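Local structure of possible MarR-transcriptional regulator (Streptomyces coelicolor, 4B8X) at residues Ala26-Tyr31 with Arg110-Met115; Glu51-Lys56 with Gly92-Ile97; Leu80-Pro85 with Thr96-Gly101. The protein is of unknown function but, as a winged-helix member of the MarR family, probably binds DNA and regulates transcription. All coordinates share one frame; numbering follows the deposited sequence. Where two conformers were deposited one is given.

Overall arrangement
The three contacts sit in one winged-helix chain of the MarR family. Interaction 1 pairs the end of helix 5-28 with the end of helix 99-114. Interactions 2 and 3 are nested inside the loop it closes. Both use strand 93-97, the central strand of a three-stranded antiparallel sheet. Interaction 2 adds strand 51-53 on one edge, and interaction 3 adds strand 81-85 on the other. Their centres lie about 9 Å apart and they share Thr96 and Ile97. Interaction 1 is centred about 25 Å from interaction 2 and about 21 Å from interaction 3. Helix 99-114 starts in interaction 3 and ends in interaction 1, so it ties the wing region to helix 5-28.

Interaction 1 of 3, residues Ala26-Tyr31 with Arg110-Met115; sequences AVVKPY and RDLMAM
In this MarR-family winged-helix chain the first helix packs against the helix that follows the wing. The last turn of helix 5-28 and the 3-10 turn after it, with Val27 and Tyr31, meet Asp111 and Leu112 at the end of helix 99-114 and Met115 just beyond it. Val27 fills the middle. Its CG1 is anti to the backbone N (chi1 172°) and rests on CB of Asp111 at 3.6 Å and on CD2 of Leu112. The Met115 chain is bent at both chi2 and chi3, and its CG, SD and CE curl round CG2 of Val27, each 3.8 Å from it. Beside them, CG1 of Val28 touches CD1 of Leu112.

The polar part centres on Asp111. The Tyr31 hydroxyl donates to its OD2 over 2.7 Å, and OD2 lies at the ring edge. The hydroxyl comes from above the carboxylate plane, which is turned 43° from the ring. A water donates to both OD2 and the carbonyl O of Val27. Held by these two donors, OD2 is unlikely to swing freely.

Around the contact, Tyr31 also packs on Val104, Ala107 and Ala108 of helix 99-114, while Leu112 reaches back to Val24 of helix 5-28.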
ATOM      1  N   ALA A  26      -2.977 -12.858   4.802  1.00 13.93           N
ATOM      2  CA  ALA A  26      -2.831 -14.152   5.462  1.00 15.24           C
ATOM      3  C   ALA A  26      -4.185 -14.839   5.642  1.00 14.80           C
ATOM      4  O   ALA A  26      -4.292 -16.063   5.559  1.00 16.12           O
ATOM      5  CB  ALA A  26      -2.101 -13.991   6.802  1.00 17.88           C
ATOM      6  N   VAL A  27      -5.238 -14.061   5.867  1.00 13.36           N
ATOM      7  CA  VAL A  27      -6.556 -14.637   6.056  1.00 13.14           C
ATOM      8  C   VAL A  27      -7.083 -15.251   4.743  1.00 12.75           C
ATOM      9  O   VAL A  27      -7.764 -16.271   4.768  1.00 14.08           O
ATOM     10  CB  VAL A  27      -7.544 -13.582   6.607  1.00 13.06           C
ATOM     11  CG1 VAL A  27      -8.962 -14.108   6.617  1.00 14.83           C
ATOM     12  CG2 VAL A  27      -7.156 -13.116   8.003  1.00 14.64           C
ATOM     13  N   VAL A  28      -6.816 -14.615   3.603  1.00 11.86           N
ATOM     14  CA  VAL A  28      -7.385 -15.102   2.344  1.00 12.37           C
ATOM     15  C   VAL A  28      -6.479 -16.074   1.601  1.00 13.54           C
ATOM     16  O   VAL A  28      -6.929 -16.744   0.664  1.00 13.67           O
ATOM     17  CB  VAL A  28      -7.838 -13.949   1.410  1.00 11.85           C
ATOM     18  CG1 VAL A  28      -8.861 -13.072   2.113  1.00 13.20           C
ATOM     19  CG2 VAL A  28      -6.685 -13.116   0.907  1.00 13.35           C
ATOM     20  N   LYS A  29      -5.229 -16.209   2.038  1.00 13.93           N
ATOM     21  CA  LYS A  29      -4.281 -17.151   1.431  1.00 14.41           C
ATOM     22  C   LYS A  29      -4.785 -18.611   1.354  1.00 14.41           C
ATOM     23  O   LYS A  29      -4.594 -19.234   0.318  1.00 17.08           O
ATOM     24  CB  LYS A  29      -2.917 -17.072   2.135  1.00 15.78           C
ATOM     25  CG  LYS A  29      -1.801 -17.884   1.482  1.00 20.02           C
ATOM     26  CD  LYS A  29      -0.518 -17.833   2.308  1.00 23.78           C
ATOM     27  CE  LYS A  29       0.565 -18.764   1.778  1.00 28.43           C
ATOM     28  NZ  LYS A  29       1.283 -18.125   0.644  1.00 36.61           N
ATOM     29  N   PRO A  30      -5.458 -19.132   2.395  1.00 15.56           N
ATOM     30  CA  PRO A  30      -5.932 -20.525   2.301  1.00 17.49           C
ATOM     31  C   PRO A  30      -6.958 -20.754   1.186  1.00 16.84           C
ATOM     32  O   PRO A  30      -7.156 -21.895   0.768  1.00 20.47           O
ATOM     33  CB  PRO A  30      -6.554 -20.779   3.673  1.00 20.75           C
ATOM     34  CG  PRO A  30      -5.893 -19.807   4.575  1.00 19.52           C
ATOM     35  CD  PRO A  30      -5.622 -18.590   3.753  1.00 17.16           C
ATOM     36  N   TYR A  31      -7.600 -19.688   0.714  1.00 15.21           N
ATOM     37  CA  TYR A  31      -8.519 -19.766  -0.419  1.00 17.36           C
ATOM     38  C   TYR A  31      -7.827 -19.607  -1.778  1.00 17.53           C
ATOM     39  O   TYR A  31      -8.500 -19.580  -2.814  1.00 19.30           O
ATOM     40  CB  TYR A  31      -9.605 -18.705  -0.278  1.00 17.58           C
ATOM     41  CG  TYR A  31     -10.387 -18.877   0.985  1.00 16.38           C
ATOM     42  CD1 TYR A  31     -11.365 -19.846   1.077  1.00 19.09           C
ATOM     43  CD2 TYR A  31     -10.115 -18.107   2.114  1.00 16.71           C
ATOM     44  CE1 TYR A  31     -12.071 -20.030   2.253  1.00 19.97           C
ATOM     45  CE2 TYR A  31     -10.814 -18.279   3.294  1.00 16.89           C
ATOM     46  CZ  TYR A  31     -11.795 -19.253   3.356  1.00 17.69           C
ATOM     47  OH  TYR A  31     -12.508 -19.449   4.510  1.00 21.60           O
ATOM     48  N   ARG A 110     -16.455 -14.017   5.648  1.00 14.48           N
ATOM     49  CA  ARG A 110     -16.750 -14.390   7.033  0.50 14.46           C
ATOM     50  C   ARG A 110     -15.477 -14.435   7.870  1.00 14.02           C
ATOM     51  O   ARG A 110     -15.486 -13.938   8.994  1.00 15.23           O
ATOM     52  CB  ARG A 110     -17.472 -15.729   7.129  0.50 15.61           C
ATOM     53  CG  ARG A 110     -17.937 -16.091   8.532  0.50 20.05           C
ATOM     54  CD  ARG A 110     -17.555 -17.519   8.896  0.50 20.88           C
ATOM     55  NE  ARG A 110     -16.140 -17.606   9.237  0.50 22.03           N
ATOM     56  CZ  ARG A 110     -15.635 -17.312  10.427  0.50 22.24           C
ATOM     57  NH1 ARG A 110     -16.440 -16.937  11.424  0.50 25.98           N
ATOM     58  NH2 ARG A 110     -14.327 -17.416  10.630  0.50 24.12           N
ATOM     59  N   ASP A 111     -14.394 -14.984   7.323  1.00 13.09           N
ATOM     60  CA  ASP A 111     -13.140 -15.023   8.055  1.00 13.81           C
ATOM     61  C   ASP A 111     -12.587 -13.613   8.316  1.00 12.12           C
ATOM     62  O   ASP A 111     -12.135 -13.318   9.425  1.00 13.30           O
ATOM     63  CB  ASP A 111     -12.093 -15.830   7.290  1.00 15.78           C
ATOM     64  CG  ASP A 111     -12.336 -17.329   7.298  1.00 18.28           C
ATOM     65  OD1 ASP A 111     -13.252 -17.805   7.995  1.00 20.60           O
ATOM     66  OD2 ASP A 111     -11.573 -18.012   6.576  1.00 20.84           O
ATOM     67  N   LEU A 112     -12.603 -12.749   7.296  1.00 12.10           N
ATOM     68  CA  LEU A 112     -12.107 -11.369   7.438  1.00 11.30           C
ATOM     69  C   LEU A 112     -12.926 -10.598   8.476  1.00 12.16           C
ATOM     70  O   LEU A 112     -12.382  -9.859   9.303  1.00 13.33           O
ATOM     71  CB  LEU A 112     -12.109 -10.641   6.089  1.00 10.74           C
ATOM     72  CG  LEU A 112     -11.053 -11.153   5.118  1.00 10.57           C
ATOM     73  CD1 LEU A 112     -11.440 -10.800   3.707  1.00 11.58           C
ATOM     74  CD2 LEU A 112      -9.705 -10.573   5.505  1.00 12.31           C
ATOM     75  N   MET A 113     -14.245 -10.771   8.434  1.00 12.56           N
ATOM     76  CA  MET A 113     -15.150 -10.105   9.382  0.50 13.97           C
ATOM     77  C   MET A 113     -14.841 -10.554  10.806  1.00 14.75           C
ATOM     78  O   MET A 113     -14.851  -9.759  11.735  1.00 15.90           O
ATOM     79  CB  MET A 113     -16.621 -10.412   9.053  0.50 14.84           C
ATOM     80  CG  MET A 113     -17.129  -9.790   7.762  0.50 14.92           C
ATOM     81  SD  MET A 113     -17.412  -8.011   7.856  0.50 19.00           S
ATOM     82  CE  MET A 113     -18.899  -7.940   8.841  0.50 18.64           C
ATOM     83  N   ALA A 114     -14.574 -11.840  10.958  1.00 14.18           N
ATOM     84  CA  ALA A 114     -14.284 -12.397  12.278  1.00 16.07           C
ATOM     85  C   ALA A 114     -13.036 -11.745  12.922  1.00 16.79           C
ATOM     86  O   ALA A 114     -12.955 -11.640  14.141  1.00 20.85           O
ATOM     87  CB  ALA A 114     -14.114 -13.914  12.192  1.00 18.93           C
ATOM     88  N   MET A 115     -12.056 -11.328  12.116  1.00 15.25           N
ATOM     89  CA  MET A 115     -10.860 -10.637  12.599  1.00 16.36           C
ATOM     90  C   MET A 115     -10.844  -9.134  12.315  1.00 15.06           C
ATOM     91  O   MET A 115      -9.827  -8.475  12.478  1.00 15.38           O
ATOM     92  CB  MET A 115      -9.564 -11.311  12.096  1.00 17.18           C
ATOM     93  CG  MET A 115      -9.439 -11.638  10.614  1.00 14.30           C
ATOM     94  SD  MET A 115      -9.043 -10.221   9.597  1.00 13.80           S
ATOM     95  CE  MET A 115      -7.323  -9.956  10.028  1.00 16.13           C
TER
HETATM   96  O   HOH W   1      -8.830 -17.906   6.700  1.00 18.76           O

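Interaction 2 of 3, residues Glu51-Lys56 with Gly92-Ile97; sequences ELPMSK and GTLATI
The Leu94 side chain has CG anti to its carbonyl carbon (chi1 -65°), which swings its two methyls toward Pro53 and Glu51. Met54 has the same first torsion (chi1 -68°) and a bend at chi3 in the conformer given, and there its sulfur lies against Thr93.

Leu94 and Pro53 form a non-hydrogen-bonded antiparallel pair. They lie side by side and point the same way, with CD2 of Leu94 3.8 Å from CG of Pro53. The same methyl also meets the Pro53 backbone N. An alanine here is likely to leave the Pro53 ring without the CD2 methyl that packs on it. Glu51 faces Thr96 on this same face, its CB 3.5 Å from OG1 of Thr96. In that one conformer, SD of Met54 runs alongside Thr93 and comes within 3.6 Å of its CG2.

The backbones are held by three bonds. Leu52 N donates to Ala95 O at 3.0 Å, and Ala95 N returns a bond to Leu52 O. Met54 N donates to Thr93 O at 2.9 Å, so the pairing carries on into the first residue of helix 54-61, with Pro53 at the N-cap position.

Within this chain, strand 51-53 is an outer strand of the winged-helix sheet. Leu52 packs on Leu43 and Leu44 of helix 35-45. Met54 and Ala95 reach Val72 of helix 65-77, and strand 81-85 flanks strand 93-97 on its other side.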
ATOM      1  N   GLU A  51     -21.160  -9.668 -13.258  1.00 14.26           N
ATOM      2  CA  GLU A  51     -20.313  -9.439 -14.431  0.50 16.24           C
ATOM      3  C   GLU A  51     -19.911  -7.967 -14.548  1.00 15.36           C
ATOM      4  O   GLU A  51     -20.701  -7.069 -14.264  1.00 16.21           O
ATOM      5  CB  GLU A  51     -21.033  -9.916 -15.724  0.50 16.22           C
ATOM      6  CG  GLU A  51     -22.149  -8.972 -16.196  0.50 20.72           C
ATOM      7  CD  GLU A  51     -22.692  -9.232 -17.602  0.50 24.39           C
ATOM      8  OE1 GLU A  51     -22.825 -10.396 -18.006  0.50 24.29           O
ATOM      9  OE2 GLU A  51     -23.004  -8.247 -18.312  0.50 30.13           O
ATOM     10  N   LEU A  52     -18.679  -7.728 -14.970  1.00 14.33           N
ATOM     11  CA  LEU A  52     -18.207  -6.375 -15.285  1.00 14.53           C
ATOM     12  C   LEU A  52     -17.198  -6.416 -16.412  1.00 14.04           C
ATOM     13  O   LEU A  52     -16.396  -7.352 -16.489  1.00 15.00           O
ATOM     14  CB  LEU A  52     -17.504  -5.729 -14.098  1.00 17.16           C
ATOM     15  CG  LEU A  52     -18.314  -5.010 -13.038  1.00 19.41           C
ATOM     16  CD1 LEU A  52     -17.288  -4.323 -12.136  1.00 19.77           C
ATOM     17  CD2 LEU A  52     -19.315  -3.998 -13.584  1.00 19.80           C
ATOM     18  N   PRO A  53     -17.160  -5.370 -17.241  1.00 15.54           N
ATOM     19  CA  PRO A  53     -16.044  -5.263 -18.177  1.00 16.02           C
ATOM     20  C   PRO A  53     -14.721  -5.072 -17.420  1.00 15.60           C
ATOM     21  O   PRO A  53     -14.695  -4.412 -16.371  1.00 16.07           O
ATOM     22  CB  PRO A  53     -16.375  -4.007 -18.990  1.00 20.73           C
ATOM     23  CG  PRO A  53     -17.843  -3.784 -18.790  1.00 19.86           C
ATOM     24  CD  PRO A  53     -18.134  -4.275 -17.409  1.00 16.92           C
ATOM     25  N   MET A  54     -13.642  -5.615 -17.960  1.00 17.97           N
ATOM     26  CA  MET A  54     -12.368  -5.518 -17.281  0.50 17.66           C
ATOM     27  C   MET A  54     -11.916  -4.047 -17.150  1.00 18.39           C
ATOM     28  O   MET A  54     -11.275  -3.692 -16.145  1.00 18.32           O
ATOM     29  CB  MET A  54     -11.338  -6.453 -17.939  0.50 17.89           C
ATOM     30  CG  MET A  54     -11.681  -7.926 -17.724  0.50 15.90           C
ATOM     31  SD  MET A  54     -10.621  -9.105 -18.585  0.50 19.80           S
ATOM     32  CE  MET A  54      -9.068  -8.772 -17.760  0.50 17.06           C
ATOM     33  N   SER A  55     -12.307  -3.188 -18.086  1.00 19.78           N
ATOM     34  CA  SER A  55     -11.946  -1.772 -17.995  1.00 21.82           C
ATOM     35  C   SER A  55     -12.595  -1.155 -16.759  1.00 19.54           C
ATOM     36  O   SER A  55     -11.992  -0.345 -16.058  1.00 22.44           O
ATOM     37  CB  SER A  55     -12.366  -1.011 -19.253  1.00 24.56           C
ATOM     38  OG  SER A  55     -13.745  -1.174 -19.519  1.00 26.68           O
ATOM     39  N   LYS A  56     -13.830  -1.564 -16.495  1.00 20.29           N
ATOM     40  CA  LYS A  56     -14.575  -1.074 -15.352  1.00 19.45           C
ATOM     41  C   LYS A  56     -14.013  -1.602 -14.031  1.00 17.90           C
ATOM     42  O   LYS A  56     -13.965  -0.879 -13.028  1.00 19.31           O
ATOM     43  CB  LYS A  56     -16.056  -1.446 -15.475  1.00 22.75           C
ATOM     44  N   GLY A  92     -14.378  -5.015 -25.660  1.00 36.04           N
ATOM     45  CA  GLY A  92     -13.659  -5.419 -24.453  1.00 26.28           C
ATOM     46  C   GLY A  92     -13.954  -6.839 -24.002  1.00 25.68           C
ATOM     47  O   GLY A  92     -14.444  -7.664 -24.772  1.00 27.79           O
ATOM     48  N   THR A  93     -13.657  -7.120 -22.735  1.00 22.97           N
ATOM     49  CA  THR A  93     -13.837  -8.447 -22.174  1.00 18.68           C
ATOM     50  C   THR A  93     -14.614  -8.319 -20.886  1.00 17.88           C
ATOM     51  O   THR A  93     -14.347  -7.421 -20.092  1.00 19.74           O
ATOM     52  CB  THR A  93     -12.483  -9.096 -21.833  1.00 21.04           C
ATOM     53  OG1 THR A  93     -11.685  -9.179 -23.017  1.00 28.39           O
ATOM     54  CG2 THR A  93     -12.657 -10.493 -21.250  1.00 22.81           C
ATOM     55  N   LEU A  94     -15.584  -9.212 -20.709  1.00 16.48           N
ATOM     56  CA  LEU A  94     -16.361  -9.295 -19.471  1.00 15.99           C
ATOM     57  C   LEU A  94     -15.824 -10.405 -18.562  1.00 15.18           C
ATOM     58  O   LEU A  94     -15.516 -11.508 -19.023  1.00 18.54           O
ATOM     59  CB  LEU A  94     -17.809  -9.640 -19.815  1.00 18.48           C
ATOM     60  CG  LEU A  94     -18.628  -8.640 -20.610  1.00 22.60           C
ATOM     61  CD1 LEU A  94     -19.997  -9.243 -20.888  1.00 26.24           C
ATOM     62  CD2 LEU A  94     -18.752  -7.323 -19.867  1.00 28.02           C
ATOM     63  N   ALA A  95     -15.708 -10.087 -17.276  1.00 13.45           N
ATOM     64  CA  ALA A  95     -15.392 -11.050 -16.241  1.00 12.93           C
ATOM     65  C   ALA A  95     -16.651 -11.335 -15.413  1.00 13.55           C
ATOM     66  O   ALA A  95     -17.312 -10.398 -15.005  1.00 14.77           O
ATOM     67  CB  ALA A  95     -14.268 -10.538 -15.346  1.00 16.33           C
ATOM     68  N   THR A  96     -16.980 -12.610 -15.197  1.00 12.94           N
ATOM     69  CA  THR A  96     -18.191 -13.019 -14.483  1.00 12.75           C
ATOM     70  C   THR A  96     -17.797 -13.971 -13.358  1.00 13.12           C
ATOM     71  O   THR A  96     -17.099 -14.940 -13.590  1.00 14.17           O
ATOM     72  CB  THR A  96     -19.170 -13.731 -15.431  1.00 16.25           C
ATOM     73  OG1 THR A  96     -19.391 -12.930 -16.602  1.00 19.22           O
ATOM     74  CG2 THR A  96     -20.483 -14.021 -14.711  1.00 18.20           C
ATOM     75  N   ILE A  97     -18.271 -13.701 -12.137  1.00 12.48           N
ATOM     76  CA  ILE A  97     -17.987 -14.602 -11.020  1.00 11.83           C
ATOM     77  C   ILE A  97     -18.780 -15.892 -11.178  1.00 13.75           C
ATOM     78  O   ILE A  97     -19.955 -15.869 -11.557  1.00 15.69           O
ATOM     79  CB  ILE A  97     -18.274 -13.910  -9.664  1.00 11.78           C
ATOM     80  CG1 ILE A  97     -17.706 -14.707  -8.494  1.00 11.42           C
ATOM     81  CG2 ILE A  97     -19.763 -13.609  -9.508  1.00 14.95           C
ATOM     82  CD1 ILE A  97     -17.746 -13.939  -7.183  1.00 12.86           C
TER

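Interaction 3 of 3, residues Leu80-Pro85 with Thr96-Gly101; sequences LVAKRP and TITDKG
Backbone bonds join Ala82 and Thr96, an antiparallel hydrogen-bonded pair of the wing hairpin. Ala82 N donates to Thr96 O and Thr96 N to Ala82 O, each over 2.9 Å. Val81 and Ile97 form the neighbouring non-hydrogen-bonded pair. A third bond, from Thr98 N to Leu80 O at 3.0 Å, is almost straight at hydrogen (176°), although the donor stands above the carbonyl plane. Leu80 O also receives a CA-H...O contact from Gly101 CA. This carbonyl lies so close to Gly101 that a side chain there would clash with it.

Among side-chain polar links, a water joins Ala82 O to OG1 of Thr96, 2.6 Å from the hydroxyl. Thr98 is the N-cap of helix 99-114. Its OG1 lies between the backbone N and carbonyl carbon (chi1 67°), where it accepts from Gly101 N at 3.0 Å. The same hydroxyl is hydrogen-bonded to Gly79 O, and Lys100 NZ to Ser78 O.

Van der Waals contacts complete the pairing. The Leu80 and Lys100 side chains cross, CD2 of Leu80 touching CG of Lys100 at 3.6 Å. CG2 of Thr98 lies against the Val81 backbone.

Val81 and Ile97 face helix 35-45, both reaching Leu41. Leu80 packs on Leu75 of helix 65-77 and on Val104 of helix 99-114.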
ATOM      1  N   LEU A  80     -12.843 -19.403 -10.313  1.00 13.04           N
ATOM      2  CA  LEU A  80     -13.674 -18.448  -9.566  1.00 12.45           C
ATOM      3  C   LEU A  80     -14.331 -17.375 -10.441  1.00 12.09           C
ATOM      4  O   LEU A  80     -15.286 -16.724  -9.994  1.00 12.34           O
ATOM      5  CB  LEU A  80     -12.827 -17.800  -8.466  1.00 11.98           C
ATOM      6  CG  LEU A  80     -12.069 -18.781  -7.560  1.00 12.76           C
ATOM      7  CD1 LEU A  80     -11.321 -18.002  -6.482  1.00 14.65           C
ATOM      8  CD2 LEU A  80     -12.952 -19.873  -6.937  1.00 15.72           C
ATOM      9  N   VAL A  81     -13.811 -17.179 -11.650  1.00 11.90           N
ATOM     10  CA  VAL A  81     -14.311 -16.239 -12.610  1.00 12.35           C
ATOM     11  C   VAL A  81     -14.216 -16.922 -13.986  1.00 12.29           C
ATOM     12  O   VAL A  81     -13.380 -17.810 -14.192  1.00 13.54           O
ATOM     13  CB  VAL A  81     -13.443 -14.947 -12.578  1.00 14.26           C
ATOM     14  CG1 VAL A  81     -13.629 -14.066 -13.823  1.00 16.60           C
ATOM     15  CG2 VAL A  81     -13.727 -14.186 -11.292  1.00 13.70           C
ATOM     16  N   ALA A  82     -15.081 -16.496 -14.893  1.00 12.50           N
ATOM     17  CA  ALA A  82     -15.026 -16.829 -16.309  1.00 14.84           C
ATOM     18  C   ALA A  82     -14.989 -15.547 -17.145  1.00 14.35           C
ATOM     19  O   ALA A  82     -15.543 -14.543 -16.771  1.00 15.46           O
ATOM     20  CB  ALA A  82     -16.241 -17.675 -16.687  1.00 18.96           C
ATOM     21  N   LYS A  83     -14.289 -15.584 -18.277  1.00 15.83           N
ATOM     22  CA  LYS A  83     -14.222 -14.468 -19.214  1.00 15.99           C
ATOM     23  C   LYS A  83     -14.990 -14.765 -20.493  1.00 16.07           C
ATOM     24  O   LYS A  83     -15.069 -15.921 -20.937  1.00 19.22           O
ATOM     25  CB  LYS A  83     -12.759 -14.236 -19.625  1.00 21.06           C
ATOM     26  CG  LYS A  83     -11.871 -13.811 -18.472  1.00 22.71           C
ATOM     27  CD  LYS A  83     -10.567 -13.195 -18.942  1.00 27.96           C
ATOM     28  CE  LYS A  83      -9.899 -14.048 -19.989  1.00 30.18           C
ATOM     29  NZ  LYS A  83      -8.495 -13.621 -20.213  1.00 33.48           N
ATOM     30  N   ARG A  84     -15.500 -13.706 -21.115  1.00 15.47           N
ATOM     31  CA  ARG A  84     -16.049 -13.778 -22.463  0.50 17.02           C
ATOM     32  C   ARG A  84     -15.976 -12.407 -23.091  1.00 17.21           C
ATOM     33  O   ARG A  84     -15.857 -11.406 -22.397  1.00 18.51           O
ATOM     34  CB  ARG A  84     -17.499 -14.245 -22.446  0.50 18.99           C
ATOM     35  CG  ARG A  84     -17.695 -15.735 -22.219  0.50 20.85           C
ATOM     36  CD  ARG A  84     -16.969 -16.615 -23.234  0.50 18.84           C
ATOM     37  NE  ARG A  84     -17.529 -17.962 -23.195  0.50 23.76           N
ATOM     38  CZ  ARG A  84     -17.301 -18.838 -22.226  0.50 19.08           C
ATOM     39  NH1 ARG A  84     -16.511 -18.521 -21.210  0.50 23.49           N
ATOM     40  NH2 ARG A  84     -17.876 -20.030 -22.264  0.50 20.22           N
ATOM     41  N   PRO A  85     -16.037 -12.345 -24.428  1.00 18.22           N
ATOM     42  CA  PRO A  85     -15.993 -11.037 -25.053  1.00 19.35           C
ATOM     43  C   PRO A  85     -17.246 -10.228 -24.685  1.00 20.37           C
ATOM     44  O   PRO A  85     -18.331 -10.780 -24.507  1.00 22.66           O
ATOM     45  CB  PRO A  85     -15.949 -11.342 -26.560  1.00 20.93           C
ATOM     46  CG  PRO A  85     -16.222 -12.781 -26.710  1.00 24.81           C
ATOM     47  CD  PRO A  85     -15.998 -13.452 -25.402  1.00 20.01           C
ATOM     48  N   THR A  96     -16.980 -12.610 -15.197  1.00 12.94           N
ATOM     49  CA  THR A  96     -18.191 -13.019 -14.483  1.00 12.75           C
ATOM     50  C   THR A  96     -17.797 -13.971 -13.358  1.00 13.12           C
ATOM     51  O   THR A  96     -17.099 -14.940 -13.590  1.00 14.17           O
ATOM     52  CB  THR A  96     -19.170 -13.731 -15.431  1.00 16.25           C
ATOM     53  OG1 THR A  96     -19.391 -12.930 -16.602  1.00 19.22           O
ATOM     54  CG2 THR A  96     -20.483 -14.021 -14.711  1.00 18.20           C
ATOM     55  N   ILE A  97     -18.271 -13.701 -12.137  1.00 12.48           N
ATOM     56  CA  ILE A  97     -17.987 -14.602 -11.020  1.00 11.83           C
ATOM     57  C   ILE A  97     -18.780 -15.892 -11.178  1.00 13.75           C
ATOM     58  O   ILE A  97     -19.955 -15.869 -11.557  1.00 15.69           O
ATOM     59  CB  ILE A  97     -18.274 -13.910  -9.664  1.00 11.78           C
ATOM     60  CG1 ILE A  97     -17.706 -14.707  -8.494  1.00 11.42           C
ATOM     61  CG2 ILE A  97     -19.763 -13.609  -9.508  1.00 14.95           C
ATOM     62  CD1 ILE A  97     -17.746 -13.939  -7.183  1.00 12.86           C
ATOM     63  N   THR A  98     -18.124 -17.012 -10.899  1.00 12.57           N
ATOM     64  CA  THR A  98     -18.741 -18.318 -10.982  1.00 13.72           C
ATOM     65  C   THR A  98     -19.400 -18.661  -9.631  1.00 13.96           C
ATOM     66  O   THR A  98     -19.164 -18.003  -8.622  1.00 13.77           O
ATOM     67  CB  THR A  98     -17.713 -19.398 -11.307  1.00 14.03           C
ATOM     68  OG1 THR A  98     -16.807 -19.535 -10.198  1.00 14.17           O
ATOM     69  CG2 THR A  98     -16.942 -19.078 -12.613  1.00 15.86           C
ATOM     70  N   ASP A  99     -20.210 -19.701  -9.612  1.00 14.56           N
ATOM     71  CA  ASP A  99     -20.754 -20.181  -8.339  1.00 15.42           C
ATOM     72  C   ASP A  99     -19.656 -20.565  -7.326  1.00 14.36           C
ATOM     73  O   ASP A  99     -19.775 -20.260  -6.140  1.00 14.91           O
ATOM     74  CB  ASP A  99     -21.720 -21.362  -8.554  1.00 18.46           C
ATOM     75  CG  ASP A  99     -23.037 -20.951  -9.189  1.00 20.92           C
ATOM     76  OD1 ASP A  99     -23.334 -19.743  -9.313  1.00 24.34           O
ATOM     77  OD2 ASP A  99     -23.791 -21.866  -9.567  1.00 29.58           O
ATOM     78  N   LYS A 100     -18.576 -21.186  -7.794  1.00 14.53           N
ATOM     79  CA  LYS A 100     -17.442 -21.489  -6.917  1.00 14.90           C
ATOM     80  C   LYS A 100     -16.834 -20.178  -6.386  1.00 13.31           C
ATOM     81  O   LYS A 100     -16.510 -20.068  -5.205  1.00 14.26           O
ATOM     82  CB  LYS A 100     -16.401 -22.331  -7.656  1.00 17.41           C
ATOM     83  CG  LYS A 100     -15.229 -22.715  -6.774  1.00 17.90           C
ATOM     84  CD  LYS A 100     -14.195 -23.502  -7.562  1.00 22.82           C
ATOM     85  CE  LYS A 100     -13.032 -23.980  -6.701  1.00 24.23           C
ATOM     86  NZ  LYS A 100     -11.864 -24.488  -7.499  1.00 31.35           N
ATOM     87  N   GLY A 101     -16.714 -19.172  -7.256  1.00 12.44           N
ATOM     88  CA  GLY A 101     -16.260 -17.844  -6.843  1.00 12.58           C
ATOM     89  C   GLY A 101     -17.106 -17.249  -5.739  1.00 11.91           C
ATOM     90  O   GLY A 101     -16.591 -16.675  -4.771  1.00 11.64           O
TER
HETATM   91  O   HOH W   2     -17.891 -13.547 -18.621  1.00 24.55           O